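Local coordinates for p22 protein (Trypanosoma brucei, PDB 3JV1) that acts as an accessory factor in RNA editing of the cytochrome oxidase subunit II transcript and belongs to the Mam33 family, at residues Leu85-Ser90 and Phe96-Val101; Val76-Gly81 and Ser146-Asn151. One frame throughout, in Å; residues are numbered along the deposited sequence.

Contact 1 of 2, residues Leu85-Ser90 and Phe96-Val101; sequences LVFGMS and FVINNV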
ATOM      1  N   LEU A  85     -23.341   0.807  -0.523  1.00 31.49           N
ATOM      2  CA  LEU A  85     -23.090  -0.621  -0.439  1.00 30.85           C
ATOM      3  C   LEU A  85     -21.895  -0.708  -1.386  1.00 33.21           C
ATOM      4  O   LEU A  85     -22.005  -0.332  -2.555  1.00 32.32           O
ATOM      5  CB  LEU A  85     -24.261  -1.413  -1.022  1.00 33.37           C
ATOM      6  CG  LEU A  85     -24.828  -2.596  -0.234  1.00 35.19           C
ATOM      7  CD1 LEU A  85     -25.890  -3.290  -1.077  1.00 31.75           C
ATOM      8  CD2 LEU A  85     -23.728  -3.562   0.149  1.00 33.36           C
ATOM      9  N   VAL A  86     -20.758  -1.181  -0.884  1.00 31.85           N
ATOM     10  CA  VAL A  86     -19.553  -1.272  -1.693  1.00 31.51           C
ATOM     11  C   VAL A  86     -19.085  -2.704  -1.932  1.00 31.76           C
ATOM     12  O   VAL A  86     -18.712  -3.409  -0.998  1.00 32.00           O
ATOM     13  CB  VAL A  86     -18.409  -0.462  -1.038  1.00 32.37           C
ATOM     14  CG1 VAL A  86     -17.196  -0.424  -1.959  1.00 32.53           C
ATOM     15  CG2 VAL A  86     -18.889   0.959  -0.739  1.00 31.56           C
ATOM     16  N   PHE A  87     -19.107  -3.120  -3.194  1.00 30.85           N
ATOM     17  CA  PHE A  87     -18.696  -4.461  -3.594  1.00 31.14           C
ATOM     18  C   PHE A  87     -17.258  -4.477  -4.106  1.00 33.39           C
ATOM     19  O   PHE A  87     -16.933  -3.797  -5.088  1.00 33.57           O
ATOM     20  CB  PHE A  87     -19.610  -4.983  -4.705  1.00 31.21           C
ATOM     21  CG  PHE A  87     -21.042  -5.182  -4.282  1.00 33.27           C
ATOM     22  CD1 PHE A  87     -21.479  -6.423  -3.815  1.00 30.09           C
ATOM     23  CD2 PHE A  87     -21.949  -4.129  -4.343  1.00 29.65           C
ATOM     24  CE1 PHE A  87     -22.801  -6.605  -3.420  1.00 33.74           C
ATOM     25  CE2 PHE A  87     -23.279  -4.301  -3.948  1.00 29.87           C
ATOM     26  CZ  PHE A  87     -23.706  -5.543  -3.486  1.00 31.27           C
ATOM     27  N   GLY A  88     -16.404  -5.242  -3.433  1.00 32.38           N
ATOM     28  CA  GLY A  88     -15.023  -5.366  -3.855  1.00 32.88           C
ATOM     29  C   GLY A  88     -15.057  -6.524  -4.825  1.00 34.72           C
ATOM     30  O   GLY A  88     -15.384  -7.647  -4.433  1.00 33.79           O
ATOM     31  N   MET A  89     -14.740  -6.270  -6.090  1.00 34.86           N
ATOM     32  CA  MET A  89     -14.809  -7.328  -7.078  1.00 35.67           C
ATOM     33  C   MET A  89     -13.644  -7.413  -8.040  1.00 36.37           C
ATOM     34  O   MET A  89     -12.751  -6.568  -8.058  1.00 33.88           O
ATOM     35  CB  MET A  89     -16.093  -7.183  -7.890  1.00 38.76           C
ATOM     36  CG  MET A  89     -17.346  -7.072  -7.046  1.00 43.49           C
ATOM     37  SD  MET A  89     -18.781  -7.539  -7.978  1.00 50.07           S
ATOM     38  CE  MET A  89     -19.075  -6.069  -8.896  1.00 46.32           C
ATOM     39  N   SER A  90     -13.667  -8.463  -8.843  1.00 36.52           N
ATOM     40  CA  SER A  90     -12.651  -8.670  -9.852  1.00 39.98           C
ATOM     41  C   SER A  90     -13.297  -9.357 -11.049  1.00 40.47           C
ATOM     42  O   SER A  90     -14.274 -10.095 -10.903  1.00 42.03           O
ATOM     43  CB  SER A  90     -11.490  -9.493  -9.288  1.00 40.18           C
ATOM     44  OG  SER A  90     -11.953 -10.649  -8.627  1.00 43.68           O
ATOM     45  N   PHE A  96     -18.099 -11.361 -13.251  1.00 44.68           N
ATOM     46  CA  PHE A  96     -17.818 -10.621 -12.029  1.00 43.18           C
ATOM     47  C   PHE A  96     -17.721 -11.596 -10.866  1.00 43.16           C
ATOM     48  O   PHE A  96     -18.557 -12.479 -10.716  1.00 43.99           O
ATOM     49  CB  PHE A  96     -18.935  -9.615 -11.722  1.00 42.51           C
ATOM     50  CG  PHE A  96     -18.816  -8.316 -12.469  1.00 40.81           C
ATOM     51  CD1 PHE A  96     -17.736  -7.466 -12.243  1.00 39.60           C
ATOM     52  CD2 PHE A  96     -19.784  -7.939 -13.390  1.00 38.30           C
ATOM     53  CE1 PHE A  96     -17.623  -6.259 -12.924  1.00 38.47           C
ATOM     54  CE2 PHE A  96     -19.679  -6.730 -14.079  1.00 39.47           C
ATOM     55  CZ  PHE A  96     -18.596  -5.891 -13.844  1.00 39.14           C
ATOM     56  N   VAL A  97     -16.688 -11.442 -10.051  1.00 41.51           N
ATOM     57  CA  VAL A  97     -16.519 -12.282  -8.885  1.00 40.45           C
ATOM     58  C   VAL A  97     -16.558 -11.352  -7.676  1.00 39.30           C
ATOM     59  O   VAL A  97     -15.806 -10.384  -7.606  1.00 38.51           O
ATOM     60  CB  VAL A  97     -15.171 -13.017  -8.910  1.00 41.02           C
ATOM     61  CG1 VAL A  97     -15.017 -13.847  -7.655  1.00 42.24           C
ATOM     62  CG2 VAL A  97     -15.086 -13.900 -10.149  1.00 43.41           C
ATOM     63  N   ILE A  98     -17.452 -11.623  -6.736  1.00 36.70           N
ATOM     64  CA  ILE A  98     -17.535 -10.789  -5.552  1.00 35.16           C
ATOM     65  C   ILE A  98     -16.491 -11.275  -4.546  1.00 35.21           C
ATOM     66  O   ILE A  98     -16.492 -12.443  -4.163  1.00 34.24           O
ATOM     67  CB  ILE A  98     -18.927 -10.874  -4.899  1.00 34.96           C
ATOM     68  CG1 ILE A  98     -20.006 -10.502  -5.914  1.00 35.99           C
ATOM     69  CG2 ILE A  98     -18.991  -9.941  -3.706  1.00 34.56           C
ATOM     70  CD1 ILE A  98     -21.398 -10.885  -5.470  1.00 35.57           C
ATOM     71  N   ASN A  99     -15.603 -10.384  -4.124  1.00 33.05           N
ATOM     72  CA  ASN A  99     -14.579 -10.753  -3.164  1.00 33.96           C
ATOM     73  C   ASN A  99     -14.927 -10.232  -1.787  1.00 34.39           C
ATOM     74  O   ASN A  99     -14.639 -10.883  -0.787  1.00 33.69           O
ATOM     75  CB  ASN A  99     -13.216 -10.197  -3.579  1.00 34.66           C
ATOM     76  CG  ASN A  99     -12.791 -10.678  -4.940  1.00 39.01           C
ATOM     77  OD1 ASN A  99     -12.852 -11.875  -5.234  1.00 39.82           O
ATOM     78  ND2 ASN A  99     -12.354  -9.751  -5.786  1.00 39.80           N
ATOM     79  N   ASN A 100     -15.542  -9.051  -1.745  1.00 34.23           N
ATOM     80  CA  ASN A 100     -15.929  -8.417  -0.490  1.00 34.50           C
ATOM     81  C   ASN A 100     -17.211  -7.617  -0.666  1.00 31.56           C
ATOM     82  O   ASN A 100     -17.532  -7.176  -1.762  1.00 31.68           O
ATOM     83  CB  ASN A 100     -14.832  -7.455  -0.003  1.00 37.99           C
ATOM     84  CG  ASN A 100     -13.560  -8.167   0.421  1.00 41.11           C
ATOM     85  OD1 ASN A 100     -13.501  -8.775   1.489  1.00 45.31           O
ATOM     86  ND2 ASN A 100     -12.534  -8.093  -0.416  1.00 42.34           N
ATOM     87  N   VAL A 101     -17.939  -7.449   0.429  1.00 31.10           N
ATOM     88  CA  VAL A 101     -19.165  -6.663   0.454  1.00 29.78           C
ATOM     89  C   VAL A 101     -19.091  -5.847   1.734  1.00 29.55           C
ATOM     90  O   VAL A 101     -19.120  -6.402   2.835  1.00 29.44           O
ATOM     91  CB  VAL A 101     -20.437  -7.528   0.513  1.00 29.71           C
ATOM     92  CG1 VAL A 101     -21.665  -6.617   0.626  1.00 30.12           C
ATOM     93  CG2 VAL A 101     -20.542  -8.394  -0.722  1.00 31.09           C
TER

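Contact 2 of 2, residues Val76-Gly81 and Ser146-Asn151; sequences VLVVNG and SARGVN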
ATOM      1  N   VAL A  76     -17.547  -1.610  -6.884  1.00 29.60           N
ATOM      2  CA  VAL A  76     -18.845  -1.238  -7.396  1.00 30.94           C
ATOM      3  C   VAL A  76     -19.580  -0.621  -6.218  1.00 30.79           C
ATOM      4  O   VAL A  76     -19.815  -1.281  -5.207  1.00 30.01           O
ATOM      5  CB  VAL A  76     -19.616  -2.457  -7.922  1.00 31.07           C
ATOM      6  CG1 VAL A  76     -21.091  -2.109  -8.109  1.00 32.84           C
ATOM      7  CG2 VAL A  76     -19.022  -2.889  -9.254  1.00 33.92           C
ATOM      8  N   LEU A  77     -19.913   0.657  -6.331  1.00 30.06           N
ATOM      9  CA  LEU A  77     -20.634   1.323  -5.254  1.00 30.93           C
ATOM     10  C   LEU A  77     -22.079   1.601  -5.642  1.00 32.56           C
ATOM     11  O   LEU A  77     -22.365   2.012  -6.769  1.00 32.45           O
ATOM     12  CB  LEU A  77     -19.959   2.643  -4.874  1.00 31.08           C
ATOM     13  CG  LEU A  77     -18.520   2.616  -4.344  1.00 32.67           C
ATOM     14  CD1 LEU A  77     -17.536   2.534  -5.500  1.00 31.49           C
ATOM     15  CD2 LEU A  77     -18.268   3.878  -3.534  1.00 36.71           C
ATOM     16  N   VAL A  78     -22.987   1.349  -4.708  1.00 31.61           N
ATOM     17  CA  VAL A  78     -24.400   1.619  -4.915  1.00 30.49           C
ATOM     18  C   VAL A  78     -24.698   2.638  -3.832  1.00 30.54           C
ATOM     19  O   VAL A  78     -24.700   2.315  -2.646  1.00 31.35           O
ATOM     20  CB  VAL A  78     -25.261   0.353  -4.739  1.00 30.43           C
ATOM     21  CG1 VAL A  78     -26.740   0.702  -4.923  1.00 30.13           C
ATOM     22  CG2 VAL A  78     -24.836  -0.701  -5.763  1.00 25.94           C
ATOM     23  N   VAL A  79     -24.914   3.880  -4.254  1.00 31.71           N
ATOM     24  CA  VAL A  79     -25.142   4.987  -3.339  1.00 32.45           C
ATOM     25  C   VAL A  79     -26.572   5.492  -3.339  1.00 32.56           C
ATOM     26  O   VAL A  79     -27.155   5.755  -4.387  1.00 31.33           O
ATOM     27  CB  VAL A  79     -24.196   6.163  -3.685  1.00 33.55           C
ATOM     28  CG1 VAL A  79     -24.215   7.208  -2.573  1.00 30.04           C
ATOM     29  CG2 VAL A  79     -22.785   5.635  -3.911  1.00 30.80           C
ATOM     30  N   ASN A  80     -27.120   5.654  -2.144  1.00 35.60           N
ATOM     31  CA  ASN A  80     -28.491   6.116  -1.985  1.00 35.69           C
ATOM     32  C   ASN A  80     -28.692   6.619  -0.558  1.00 36.41           C
ATOM     33  O   ASN A  80     -28.249   5.987   0.404  1.00 35.60           O
ATOM     34  CB  ASN A  80     -29.453   4.960  -2.291  1.00 35.29           C
ATOM     35  CG  ASN A  80     -30.891   5.415  -2.442  1.00 37.87           C
ATOM     36  OD1 ASN A  80     -31.152   6.558  -2.800  1.00 39.57           O
ATOM     37  ND2 ASN A  80     -31.833   4.510  -2.193  1.00 38.51           N
ATOM     38  N   GLY A  81     -29.342   7.772  -0.431  1.00 37.18           N
ATOM     39  CA  GLY A  81     -29.613   8.343   0.879  1.00 36.47           C
ATOM     40  C   GLY A  81     -28.396   8.623   1.740  1.00 35.96           C
ATOM     41  O   GLY A  81     -28.455   8.490   2.959  1.00 38.45           O
ATOM     42  N   SER A 146     -27.074  -7.822 -10.595  1.00 30.09           N
ATOM     43  CA  SER A 146     -27.541  -8.079 -11.945  1.00 34.34           C
ATOM     44  C   SER A 146     -28.731  -7.188 -12.317  1.00 33.57           C
ATOM     45  O   SER A 146     -28.824  -6.718 -13.442  1.00 34.36           O
ATOM     46  CB  SER A 146     -27.917  -9.550 -12.100  1.00 35.49           C
ATOM     47  OG  SER A 146     -28.104  -9.857 -13.468  1.00 42.89           O
ATOM     48  N   ALA A 147     -29.636  -6.949 -11.376  1.00 33.09           N
ATOM     49  CA  ALA A 147     -30.795  -6.100 -11.645  1.00 34.52           C
ATOM     50  C   ALA A 147     -30.363  -4.668 -11.950  1.00 35.23           C
ATOM     51  O   ALA A 147     -31.137  -3.880 -12.495  1.00 33.30           O
ATOM     52  CB  ALA A 147     -31.749  -6.110 -10.457  1.00 34.84           C
ATOM     53  N   ARG A 148     -29.126  -4.334 -11.593  1.00 34.38           N
ATOM     54  CA  ARG A 148     -28.608  -3.001 -11.836  1.00 33.45           C
ATOM     55  C   ARG A 148     -27.635  -2.950 -13.018  1.00 34.54           C
ATOM     56  O   ARG A 148     -26.933  -1.959 -13.213  1.00 36.92           O
ATOM     57  CB  ARG A 148     -27.951  -2.467 -10.556  1.00 33.65           C
ATOM     58  CG  ARG A 148     -28.973  -2.251  -9.442  1.00 31.21           C
ATOM     59  CD  ARG A 148     -28.360  -2.050  -8.061  1.00 30.37           C
ATOM     60  NE  ARG A 148     -29.400  -1.631  -7.127  1.00 31.48           N
ATOM     61  CZ  ARG A 148     -30.477  -2.359  -6.843  1.00 32.72           C
ATOM     62  NH1 ARG A 148     -30.642  -3.550  -7.402  1.00 30.07           N
ATOM     63  NH2 ARG A 148     -31.421  -1.874  -6.052  1.00 31.44           N
ATOM     64  N   GLY A 149     -27.600  -4.013 -13.813  1.00 34.03           N
ATOM     65  CA  GLY A 149     -26.713  -4.025 -14.966  1.00 34.84           C
ATOM     66  C   GLY A 149     -25.305  -4.534 -14.726  1.00 35.53           C
ATOM     67  O   GLY A 149     -24.520  -4.650 -15.667  1.00 37.33           O
ATOM     68  N   VAL A 150     -24.965  -4.837 -13.477  1.00 36.55           N
ATOM     69  CA  VAL A 150     -23.632  -5.348 -13.179  1.00 37.10           C
ATOM     70  C   VAL A 150     -23.696  -6.847 -13.400  1.00 38.42           C
ATOM     71  O   VAL A 150     -23.905  -7.630 -12.471  1.00 36.90           O
ATOM     72  CB  VAL A 150     -23.223  -5.038 -11.731  1.00 36.63           C
ATOM     73  CG1 VAL A 150     -21.778  -5.438 -11.508  1.00 36.07           C
ATOM     74  CG2 VAL A 150     -23.415  -3.550 -11.452  1.00 36.99           C
ATOM     75  N   ASN A 151     -23.521  -7.225 -14.661  1.00 40.38           N
ATOM     76  CA  ASN A 151     -23.602  -8.610 -15.090  1.00 42.75           C
ATOM     77  C   ASN A 151     -22.430  -8.981 -15.995  1.00 43.58           C
ATOM     78  O   ASN A 151     -21.465  -8.225 -16.110  1.00 44.28           O
ATOM     79  CB  ASN A 151     -24.935  -8.807 -15.817  1.00 42.58           C
ATOM     80  CG  ASN A 151     -25.239  -7.668 -16.780  1.00 44.73           C
ATOM     81  OD1 ASN A 151     -26.400  -7.352 -17.049  1.00 47.33           O
ATOM     82  ND2 ASN A 151     -24.193  -7.051 -17.309  1.00 43.96           N
TER

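Contact 1 of 2, residues Leu85-Ser90 and Phe96-Val101
G88 O takes two backbone donors from the neighbouring strand, N99 N at 2.8 Å and N100 N at 3.0 Å; the second lies in the carbonyl plane on a lone pair. G88 N answers by donating to N100 O, approaching from above that carbonyl's plane. S90 and V97 form a reciprocal hydrogen-bonded pair, S90 N to V97 O and V97 N to S90 O.

The N99 amide reaches across to the partner strand, and ND2 donates to S90 OG at 3.0 Å, nearly straight at 165° with the hydroxyl in the amide plane.

Apolar contacts line the face carrying F87, M89, I98 and V101. V101 CG2 meets F87 CD1 obliquely at 3.8 Å, while I98 CG2 sits at the edge of the same ring. M89 runs alongside I98, SD to CG1 3.8 Å; a bend at chi3 (-80°) sets its CE 3.9 Å from F96 CD1, with SD 5.2 Å from the ring centre, an oblique Met-aromatic contact. Helix 135-146 covers this face through L145 and F141.

With N99 and N100 both set against G88, this is a classic beta bulge in an antiparallel beta hairpin, here the last two strands of the sheet.

Contact 2 of 2, residues Val76-Gly81 and Ser146-Asn151
A Schellman motif ends helix 135-146, and in the loop there R148 and V150 lie against strand 72-80. G149, at positive phi, is the C-prime residue: its N bonds back to S146 O at 3.0 Å, closing a type I turn from S146 to G149, and V150 then sits at the centre of an inverse gamma turn. The turn brings both side chains round to face the strand.

The touching is light: one pair of valine methyls, and one valine methyl against an arginine nitrogen. V76 CG1 meets V150 CG2 at 4.3 Å, one branch from each side, in a purely apolar contact. Two residues along the strand, V78 CG1 lies 4.2 Å from R148 NE, approaching the guanidinium obliquely, and the two side chains cross at about a right angle. R148 gets there because its chain runs extended from CG to NE (chi2 166°, chi3 170°), crossing V78 with NE beside CG1, and its nitrogens all meet polar partners. NE pairs with E54 in a salt bridge, NH1 bonds to Y144 O, and NH2 forms a salt bridge with D4 of the second subunit. Held at all three nitrogens, the buried guanidinium probably has little freedom to rotate.

V76 and V78 are shared among several elements: L145 of helix 135-146, L58 of strand 54-63 and M89 of strand 83-92 pack on V76, and Y144 and I56 on V78; the 146-151 loop itself links helix 135-146 to helix 152-181.

Overall arrangement
Contact 1 and contact 2 lie on the same sheet, their centres about 11 Å apart. Strand 72-80 comes first along the chain, followed by the hairpin of strands 83-92 and 95-104; the 146-151 loop arrives much later, so the hairpin of contact 1 falls between the two halves of contact 2. The strands join directly: F87 N to V76 O at 2.8 Å and V78 N to L85 O at 2.9 Å are probable hydrogen bonds. Helix 135-146 packs on side chains of both contacts, and both also meet the second subunit, with F180 of that subunit touching L85 and V78. The sheet therefore contributes to the core and to the subunit interface in this three-chain assembly.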